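Vv2_1132 (Vibrio vulnificus CMCP6, PDB 5Y9S) is a LysR-family transcriptional regulator that assembles as a tetramer, probably binds DNA through its helix-turn-helix domain and has a periplasmic-binding-protein-like domain that probably senses effectors. Local coordinates at residues F11-D16 against E48-V53; T133-V136 against A141-Q144; F155-S160 against T209-V214. All coordinates share one frame; numbering follows the deposited sequence.

Contact 1: F11-D16 against E48-V53; sequences FKWLED and EVWIGV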
loop_
_atom_site.group_PDB
_atom_site.type_symbol
_atom_site.label_atom_id
_atom_site.label_comp_id
_atom_site.label_asym_id
_atom_site.label_seq_id
_atom_site.Cartn_x
_atom_site.Cartn_y
_atom_site.Cartn_z
ATOM N N PHE D 11 -6.942 10.912 -9.686
ATOM C CA PHE D 11 -5.575 10.596 -9.306
ATOM C C PHE D 11 -4.751 11.857 -9.096
ATOM O O PHE D 11 -3.950 11.929 -8.151
ATOM C CB PHE D 11 -4.959 9.689 -10.375
ATOM C CG PHE D 11 -3.464 9.630 -10.346
ATOM C CD1 PHE D 11 -2.816 8.748 -9.511
ATOM C CD2 PHE D 11 -2.700 10.447 -11.177
ATOM C CE1 PHE D 11 -1.431 8.688 -9.489
ATOM C CE2 PHE D 11 -1.317 10.396 -11.147
ATOM C CZ PHE D 11 -0.682 9.511 -10.302
ATOM N N LYS D 12 -4.919 12.871 -9.957
ATOM C CA LYS D 12 -3.977 13.987 -9.859
ATOM C C LYS D 12 -4.253 14.905 -8.666
ATOM O O LYS D 12 -3.385 15.716 -8.327
ATOM C CB LYS D 12 -3.930 14.801 -11.163
ATOM C CG LYS D 12 -5.210 14.878 -11.941
ATOM C CD LYS D 12 -4.982 15.612 -13.252
ATOM C CE LYS D 12 -4.550 14.644 -14.371
ATOM N NZ LYS D 12 -4.070 15.354 -15.607
ATOM N N TRP D 13 -5.416 14.782 -8.010
ATOM C CA TRP D 13 -5.653 15.449 -6.719
ATOM C C TRP D 13 -4.546 15.131 -5.714
ATOM O O TRP D 13 -4.165 15.981 -4.893
ATOM C CB TRP D 13 -6.993 14.990 -6.126
ATOM C CG TRP D 13 -8.208 15.424 -6.890
ATOM C CD1 TRP D 13 -8.266 16.372 -7.881
ATOM C CD2 TRP D 13 -9.552 14.924 -6.729
ATOM N NE1 TRP D 13 -9.561 16.497 -8.324
ATOM C CE2 TRP D 13 -10.367 15.619 -7.642
ATOM C CE3 TRP D 13 -10.134 13.962 -5.908
ATOM C CZ2 TRP D 13 -11.728 15.380 -7.755
ATOM C CZ3 TRP D 13 -11.487 13.722 -6.019
ATOM C CH2 TRP D 13 -12.276 14.442 -6.928
ATOM N N LEU D 14 -4.019 13.911 -5.765
ATOM C CA LEU D 14 -3.027 13.494 -4.782
ATOM C C LEU D 14 -1.750 14.301 -4.922
ATOM O O LEU D 14 -1.272 14.897 -3.952
ATOM C CB LEU D 14 -2.744 12.008 -4.937
ATOM C CG LEU D 14 -3.995 11.150 -4.876
ATOM C CD1 LEU D 14 -3.626 9.703 -5.100
ATOM C CD2 LEU D 14 -4.672 11.322 -3.548
ATOM N N GLU D 15 -1.176 14.340 -6.119
ATOM C CA GLU D 15 0.005 15.185 -6.300
ATOM C C GLU D 15 -0.359 16.649 -6.137
ATOM O O GLU D 15 0.437 17.423 -5.595
ATOM C CB GLU D 15 0.657 14.936 -7.668
ATOM C CG GLU D 15 0.451 13.516 -8.212
ATOM C CD GLU D 15 1.067 13.292 -9.604
ATOM O OE1 GLU D 15 2.261 13.633 -9.777
ATOM O OE2 GLU D 15 0.363 12.781 -10.520
ATOM N N ASP D 16 -1.561 17.044 -6.570
ATOM C CA ASP D 16 -2.044 18.396 -6.257
ATOM C C ASP D 16 -1.914 18.660 -4.772
ATOM O O ASP D 16 -1.323 19.657 -4.349
ATOM C CB ASP D 16 -3.506 18.567 -6.674
ATOM C CG ASP D 16 -3.676 18.655 -8.169
ATOM O OD1 ASP D 16 -2.655 18.835 -8.851
ATOM O OD2 ASP D 16 -4.818 18.529 -8.672
ATOM N N GLU D 48 -11.360 18.385 -1.662
ATOM C CA GLU D 48 -11.909 18.586 -0.325
ATOM C C GLU D 48 -13.379 18.185 -0.271
ATOM O O GLU D 48 -13.806 17.528 0.690
ATOM C CB GLU D 48 -11.689 20.037 0.128
ATOM C CG GLU D 48 -10.212 20.278 0.518
ATOM C CD GLU D 48 -9.923 21.603 1.210
ATOM O OE1 GLU D 48 -8.975 21.640 2.023
ATOM O OE2 GLU D 48 -10.611 22.607 0.946
ATOM N N VAL D 49 -14.159 18.543 -1.301
ATOM C CA VAL D 49 -15.543 18.071 -1.413
ATOM C C VAL D 49 -15.599 16.549 -1.346
ATOM O O VAL D 49 -16.395 15.963 -0.598
ATOM C CB VAL D 49 -16.180 18.578 -2.718
ATOM C CG1 VAL D 49 -17.542 17.917 -2.911
ATOM C CG2 VAL D 49 -16.315 20.100 -2.695
ATOM N N TRP D 50 -14.748 15.889 -2.126
ATOM C CA TRP D 50 -14.752 14.434 -2.174
ATOM C C TRP D 50 -14.450 13.819 -0.809
ATOM O O TRP D 50 -15.192 12.955 -0.331
ATOM C CB TRP D 50 -13.748 13.949 -3.213
ATOM C CG TRP D 50 -13.733 12.462 -3.351
ATOM C CD1 TRP D 50 -14.571 11.705 -4.111
ATOM C CD2 TRP D 50 -12.838 11.550 -2.709
ATOM N NE1 TRP D 50 -14.242 10.374 -4.002
ATOM C CE2 TRP D 50 -13.175 10.253 -3.154
ATOM C CE3 TRP D 50 -11.762 11.705 -1.833
ATOM C CZ2 TRP D 50 -12.502 9.120 -2.722
ATOM C CZ3 TRP D 50 -11.087 10.586 -1.419
ATOM C CH2 TRP D 50 -11.467 9.302 -1.848
ATOM N N ILE D 51 -13.347 14.225 -0.176
ATOM C CA ILE D 51 -12.972 13.644 1.114
ATOM C C ILE D 51 -13.941 14.031 2.239
ATOM O O ILE D 51 -13.992 13.343 3.261
ATOM C CB ILE D 51 -11.547 14.068 1.502
ATOM C CG1 ILE D 51 -10.967 13.101 2.552
ATOM C CG2 ILE D 51 -11.590 15.470 2.084
ATOM C CD1 ILE D 51 -10.578 11.744 2.030
ATOM N N GLY D 52 -14.692 15.128 2.099
ATOM C CA GLY D 52 -15.699 15.521 3.076
ATOM C C GLY D 52 -15.263 16.513 4.144
ATOM O O GLY D 52 -16.124 17.030 4.870
ATOM N N VAL D 53 -13.972 16.801 4.273
ATOM C CA VAL D 53 -13.471 17.693 5.320
ATOM C C VAL D 53 -12.395 18.593 4.725
ATOM O O VAL D 53 -11.780 18.259 3.705
ATOM C CB VAL D 53 -12.899 16.912 6.526
ATOM C CG1 VAL D 53 -13.993 16.158 7.246
ATOM C CG2 VAL D 53 -11.789 15.958 6.100
#

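Contact 2: T133-V136 against A141-Q144; sequences TPSV and AHFQ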
loop_
_atom_site.group_PDB
_atom_site.type_symbol
_atom_site.label_atom_id
_atom_site.label_comp_id
_atom_site.label_asym_id
_atom_site.label_seq_id
_atom_site.Cartn_x
_atom_site.Cartn_y
_atom_site.Cartn_z
ATOM N N THR D 133 22.867 2.745 -19.483
ATOM C CA THR D 133 22.252 2.836 -18.161
ATOM C C THR D 133 23.064 2.035 -17.159
ATOM O O THR D 133 22.960 0.797 -17.126
ATOM C CB THR D 133 20.810 2.334 -18.175
ATOM O OG1 THR D 133 20.808 0.926 -17.923
ATOM C CG2 THR D 133 20.168 2.617 -19.508
ATOM N N PRO D 134 23.859 2.686 -16.304
ATOM C CA PRO D 134 24.567 1.944 -15.261
ATOM C C PRO D 134 23.555 1.315 -14.324
ATOM O O PRO D 134 22.462 1.843 -14.126
ATOM C CB PRO D 134 25.399 3.017 -14.553
ATOM C CG PRO D 134 25.179 4.290 -15.328
ATOM C CD PRO D 134 23.906 4.133 -16.068
ATOM N N SER D 135 23.923 0.174 -13.745
ATOM C CA SER D 135 22.967 -0.608 -12.972
ATOM C C SER D 135 23.686 -1.363 -11.867
ATOM O O SER D 135 24.760 -1.928 -12.091
ATOM C CB SER D 135 22.219 -1.600 -13.875
ATOM O OG SER D 135 21.442 -2.513 -13.111
ATOM N N VAL D 136 23.086 -1.378 -10.676
ATOM C CA VAL D 136 23.581 -2.209 -9.582
ATOM C C VAL D 136 22.776 -3.490 -9.440
ATOM O O VAL D 136 22.979 -4.233 -8.479
ATOM C CB VAL D 136 23.613 -1.453 -8.235
ATOM C CG1 VAL D 136 24.382 -0.157 -8.363
ATOM C CG2 VAL D 136 22.190 -1.196 -7.699
ATOM N N ALA D 141 20.402 -10.481 -13.122
ATOM C CA ALA D 141 19.384 -9.600 -13.701
ATOM C C ALA D 141 19.749 -9.189 -15.127
ATOM O O ALA D 141 18.884 -9.159 -16.010
ATOM C CB ALA D 141 19.186 -8.363 -12.822
ATOM N N HIS D 142 21.033 -8.887 -15.371
ATOM C CA HIS D 142 21.459 -8.381 -16.679
ATOM C C HIS D 142 21.503 -9.476 -17.725
ATOM O O HIS D 142 21.188 -9.223 -18.891
ATOM C CB HIS D 142 22.823 -7.714 -16.581
ATOM C CG HIS D 142 22.844 -6.517 -15.679
ATOM N ND1 HIS D 142 23.987 -6.080 -15.045
ATOM C CD2 HIS D 142 21.862 -5.659 -15.319
ATOM C CE1 HIS D 142 23.708 -5.003 -14.333
ATOM N NE2 HIS D 142 22.426 -4.727 -14.480
ATOM N N PHE D 143 21.931 -10.685 -17.351
ATOM C CA PHE D 143 21.774 -11.808 -18.274
ATOM C C PHE D 143 20.312 -11.947 -18.678
ATOM O O PHE D 143 19.999 -12.096 -19.862
ATOM C CB PHE D 143 22.272 -13.115 -17.641
ATOM C CG PHE D 143 23.769 -13.229 -17.560
ATOM C CD1 PHE D 143 24.586 -12.263 -18.116
ATOM C CD2 PHE D 143 24.357 -14.314 -16.928
ATOM C CE1 PHE D 143 25.972 -12.375 -18.044
ATOM C CE2 PHE D 143 25.739 -14.436 -16.854
ATOM C CZ PHE D 143 26.550 -13.469 -17.409
ATOM N N GLN D 144 19.403 -11.855 -17.699
ATOM C CA GLN D 144 17.976 -11.962 -17.987
ATOM C C GLN D 144 17.534 -10.867 -18.953
ATOM O O GLN D 144 16.714 -11.111 -19.845
ATOM C CB GLN D 144 17.173 -11.900 -16.680
ATOM C CG GLN D 144 15.739 -12.386 -16.788
ATOM C CD GLN D 144 15.675 -13.871 -17.113
ATOM O OE1 GLN D 144 16.287 -14.707 -16.414
ATOM N NE2 GLN D 144 14.939 -14.212 -18.184
#

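Contact 3: F155-S160 against T209-V214; sequences FTYNIS and TFLSKV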
loop_
_atom_site.group_PDB
_atom_site.type_symbol
_atom_site.label_atom_id
_atom_site.label_comp_id
_atom_site.label_asym_id
_atom_site.label_seq_id
_atom_site.Cartn_x
_atom_site.Cartn_y
_atom_site.Cartn_z
ATOM N N PHE D 155 28.513 -4.857 -20.273
ATOM C CA PHE D 155 29.943 -4.833 -19.982
ATOM C C PHE D 155 30.140 -5.158 -18.513
ATOM O O PHE D 155 29.413 -4.633 -17.663
ATOM C CB PHE D 155 30.538 -3.470 -20.310
ATOM C CG PHE D 155 30.606 -3.192 -21.764
ATOM C CD1 PHE D 155 29.500 -2.702 -22.437
ATOM C CD2 PHE D 155 31.769 -3.431 -22.472
ATOM C CE1 PHE D 155 29.551 -2.453 -23.792
ATOM C CE2 PHE D 155 31.832 -3.186 -23.829
ATOM C CZ PHE D 155 30.725 -2.701 -24.495
ATOM N N THR D 156 31.100 -6.031 -18.212
ATOM C CA THR D 156 31.281 -6.463 -16.829
ATOM C C THR D 156 32.676 -7.043 -16.640
ATOM O O THR D 156 33.346 -7.433 -17.599
ATOM C CB THR D 156 30.222 -7.500 -16.429
ATOM O OG1 THR D 156 30.246 -7.704 -15.009
ATOM C CG2 THR D 156 30.486 -8.818 -17.147
ATOM N N TYR D 157 33.107 -7.073 -15.383
ATOM C CA TYR D 157 34.302 -7.809 -14.981
ATOM C C TYR D 157 33.971 -9.296 -14.869
ATOM O O TYR D 157 32.846 -9.673 -14.522
ATOM C CB TYR D 157 34.833 -7.294 -13.637
ATOM C CG TYR D 157 35.295 -5.839 -13.594
ATOM C CD1 TYR D 157 36.430 -5.432 -14.285
ATOM C CD2 TYR D 157 34.601 -4.883 -12.852
ATOM C CE1 TYR D 157 36.862 -4.121 -14.257
ATOM C CE2 TYR D 157 35.025 -3.557 -12.813
ATOM C CZ TYR D 157 36.162 -3.187 -13.527
ATOM O OH TYR D 157 36.615 -1.890 -13.515
ATOM N N ASN D 158 34.963 -10.142 -15.165
ATOM C CA ASN D 158 34.723 -11.582 -15.283
ATOM C C ASN D 158 34.144 -12.149 -13.992
ATOM O O ASN D 158 34.397 -11.645 -12.900
ATOM C CB ASN D 158 36.014 -12.318 -15.629
ATOM C CG ASN D 158 37.061 -12.175 -14.546
ATOM O OD1 ASN D 158 36.891 -12.679 -13.435
ATOM N ND2 ASN D 158 38.148 -11.471 -14.857
ATOM N N ILE D 159 33.369 -13.217 -14.117
ATOM C CA ILE D 159 32.581 -13.743 -13.006
ATOM C C ILE D 159 33.154 -15.092 -12.592
ATOM O O ILE D 159 33.180 -16.042 -13.385
ATOM C CB ILE D 159 31.089 -13.859 -13.367
ATOM C CG1 ILE D 159 30.642 -12.669 -14.223
ATOM C CG2 ILE D 159 30.244 -13.956 -12.106
ATOM C CD1 ILE D 159 30.709 -12.938 -15.717
ATOM N N SER D 160 33.628 -15.167 -11.353
ATOM C CA SER D 160 33.968 -16.434 -10.720
ATOM C C SER D 160 32.713 -16.965 -10.032
ATOM O O SER D 160 32.183 -16.319 -9.119
ATOM C CB SER D 160 35.107 -16.243 -9.718
ATOM O OG SER D 160 35.852 -17.435 -9.542
ATOM N N THR D 209 31.462 -5.495 -3.938
ATOM C CA THR D 209 31.818 -5.149 -5.301
ATOM C C THR D 209 32.646 -6.280 -5.885
ATOM O O THR D 209 33.276 -7.052 -5.161
ATOM C CB THR D 209 32.636 -3.862 -5.337
ATOM O OG1 THR D 209 33.838 -4.059 -4.575
ATOM C CG2 THR D 209 31.860 -2.725 -4.728
ATOM N N PHE D 210 32.697 -6.347 -7.209
ATOM C CA PHE D 210 33.611 -7.312 -7.806
ATOM C C PHE D 210 35.057 -7.051 -7.381
ATOM O O PHE D 210 35.800 -7.994 -7.065
ATOM C CB PHE D 210 33.519 -7.292 -9.322
ATOM C CG PHE D 210 34.565 -8.139 -9.974
ATOM C CD1 PHE D 210 34.410 -9.517 -10.025
ATOM C CD2 PHE D 210 35.724 -7.578 -10.494
ATOM C CE1 PHE D 210 35.370 -10.316 -10.601
ATOM C CE2 PHE D 210 36.691 -8.384 -11.094
ATOM C CZ PHE D 210 36.504 -9.750 -11.159
ATOM N N LEU D 211 35.480 -5.779 -7.363
ATOM C CA LEU D 211 36.906 -5.519 -7.186
ATOM C C LEU D 211 37.372 -5.871 -5.788
ATOM O O LEU D 211 38.530 -6.255 -5.607
ATOM C CB LEU D 211 37.243 -4.062 -7.534
ATOM C CG LEU D 211 36.995 -3.784 -9.018
ATOM C CD1 LEU D 211 37.042 -2.305 -9.320
ATOM C CD2 LEU D 211 38.005 -4.553 -9.826
ATOM N N SER D 212 36.493 -5.772 -4.798
ATOM C CA SER D 212 36.852 -6.220 -3.459
ATOM C C SER D 212 37.127 -7.717 -3.437
ATOM O O SER D 212 38.075 -8.186 -2.792
ATOM C CB SER D 212 35.722 -5.882 -2.496
ATOM O OG SER D 212 35.840 -6.601 -1.288
ATOM N N LYS D 213 36.269 -8.486 -4.106
ATOM C CA LYS D 213 36.408 -9.930 -4.147
ATOM C C LYS D 213 37.627 -10.360 -4.939
ATOM O O LYS D 213 38.039 -11.520 -4.834
ATOM C CB LYS D 213 35.137 -10.535 -4.735
ATOM C CG LYS D 213 33.890 -10.117 -3.964
ATOM C CD LYS D 213 32.642 -10.289 -4.802
ATOM C CE LYS D 213 31.415 -10.010 -3.968
ATOM N NZ LYS D 213 31.687 -10.338 -2.543
ATOM N N VAL D 214 38.219 -9.450 -5.711
ATOM C CA VAL D 214 39.418 -9.731 -6.494
ATOM C C VAL D 214 40.650 -9.227 -5.747
ATOM O O VAL D 214 41.712 -9.866 -5.756
ATOM C CB VAL D 214 39.289 -9.100 -7.894
ATOM C CG1 VAL D 214 40.628 -8.747 -8.484
ATOM C CG2 VAL D 214 38.601 -10.063 -8.791
#

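Contact 1: F11-D16 against E48-V53
The backbones carrying W13 and W50 stay well apart: the nearest alpha carbons, W13 CA and E48 CA, are separated by 9.5 Å, and a single pair of indoles spans the gap between helix 11-22 and the last turn of helix 37-51. That helix ends at I51; G52, with a positive phi of 94°, is the first residue to leave the helical path, while its N still bonds to E48 O. W13 reaches across with the far rim of its six-membered ring, CZ3 lying 3.6 Å from W50 CB and 3.7 Å from W50 CG. The planes are inclined at 54°, a slanted meeting of aromatics. The W50 indole, its CG anti to the backbone N (chi1 -178°), meets the W13 rim chiefly at its root, CB and CG. In the LysR-type winged helix-turn-helix domain this joins the first helix to the C-terminal end of the recognition helix, with W13 also packing on A46 and L47 of helix 37-51. A turn further on, D16 forms salt bridges with R33 and R43. W50 also meets the second subunit, whose K87 hydrogen-bonds to W50 O and makes a cation-pi contact with the indole.

Contact 2: T133-V136 against A141-Q144
S135 and H142 make the one polar link of this contact, a hydrogen bond of 2.8 Å between S135 OG and H142 NE2. The hydroxyl arrives at the edge of the imidazole, near its plane. S135 OG lies 3.6 Å from H142 CE1 and 3.9 Å from H142 CD2, somewhat to the CE1 side of NE2. It is anti to the backbone N (chi1 171°), a torsion that puts it within bonding distance of NE2. NE2 lies beside the CB-OG bond, not beyond its end, so S135 CB is only 3.2 Å from H142 NE2; V104, L137 and L154 supply the apolar packing around the histidine. Backbone bonding adds the frame, since S135 pairs with C105 just beyond strand 129-134. The whole lies in a beta-alpha-beta crossover, in which helix 139-147 links strand 129-134 to strand 153-157 across the intervening parallel strand 100-105. At the neighbouring F143, Y61 of the third subunit meets the ring edge-to-face. S135 OG also accepts from L137 N, so two bonds grip the hydroxyl; either member of the S135–H142 pair could supply their shared proton, and the pairing is therefore compatible with more than one protonation pattern of the imidazole.

Contact 3: F155-S160 against T209-V214
Y157 lays its CB over one face of the F210 ring, 3.6 Å from the ring centroid and 26° off the normal, a CH-pi contact displaced toward the rim at CD2 and CE2. The effector-binding domain of LysR regulators has the two-lobed periplasmic-binding-protein fold, and this contact runs between its lobes: strand 153-157 belongs with the parallel strands 100-105 and 129-134, whereas helix 210-220 connects strands 199-205 and 225-232 of the other half. In relatives the effector cleft lies between such lobes. The two aromatic rings are nearly parallel, their planes 10° apart, yet they are slid so far along each other, with centroids 5.4 Å apart, that they scarcely overlap. It is thus the root of the tyrosine, rather than its ring face, that rests on the phenylalanine. F210 keeps CG anti to the backbone N, which sets its ring beside Y157 CB. L211, the next residue, places CD2 above the centre of one face of the Y157 ring, so consecutive residues of one turn touch successive parts of the same tyrosine. N158 approaches at another part of the phenylalanine, OD1 being 3.7 Å from F210 CZ with the amide plane at right angles to the ring; this residue is poorly ordered, and the detail deserves caution. I279, on strand 277-286, packs against both F210 and L211, and D57 of the third subunit packs on K213. The helix start is fixed by T209 as N-cap: its OG1 accepts from S212 N at 3.2 Å with an N-H...O angle of 155°, and the same oxygen is hydrogen-bonded to S206 O.

Read from the N terminus, the three contacts come in series, and none nests within or crosses another. Contact 1 closes a largely helical loop of 31 residues within the helix-turn-helix domain. The long helix 67-90 then leads away to the effector-binding domain, where contact 2 closes a tight turn of four residues, the last two already helical, between strand 129-134 and helix 139-147. Strand 153-157 follows directly and opens contact 3, which closes a 48-residue loop of strands without a helix and ties one lobe to the other. Contacts 2 and 3 have centres about 14 Å apart, reach the same sheet and both touch the third subunit; contact 1 is centred about 39 Å from contact 2 and meets the second subunit.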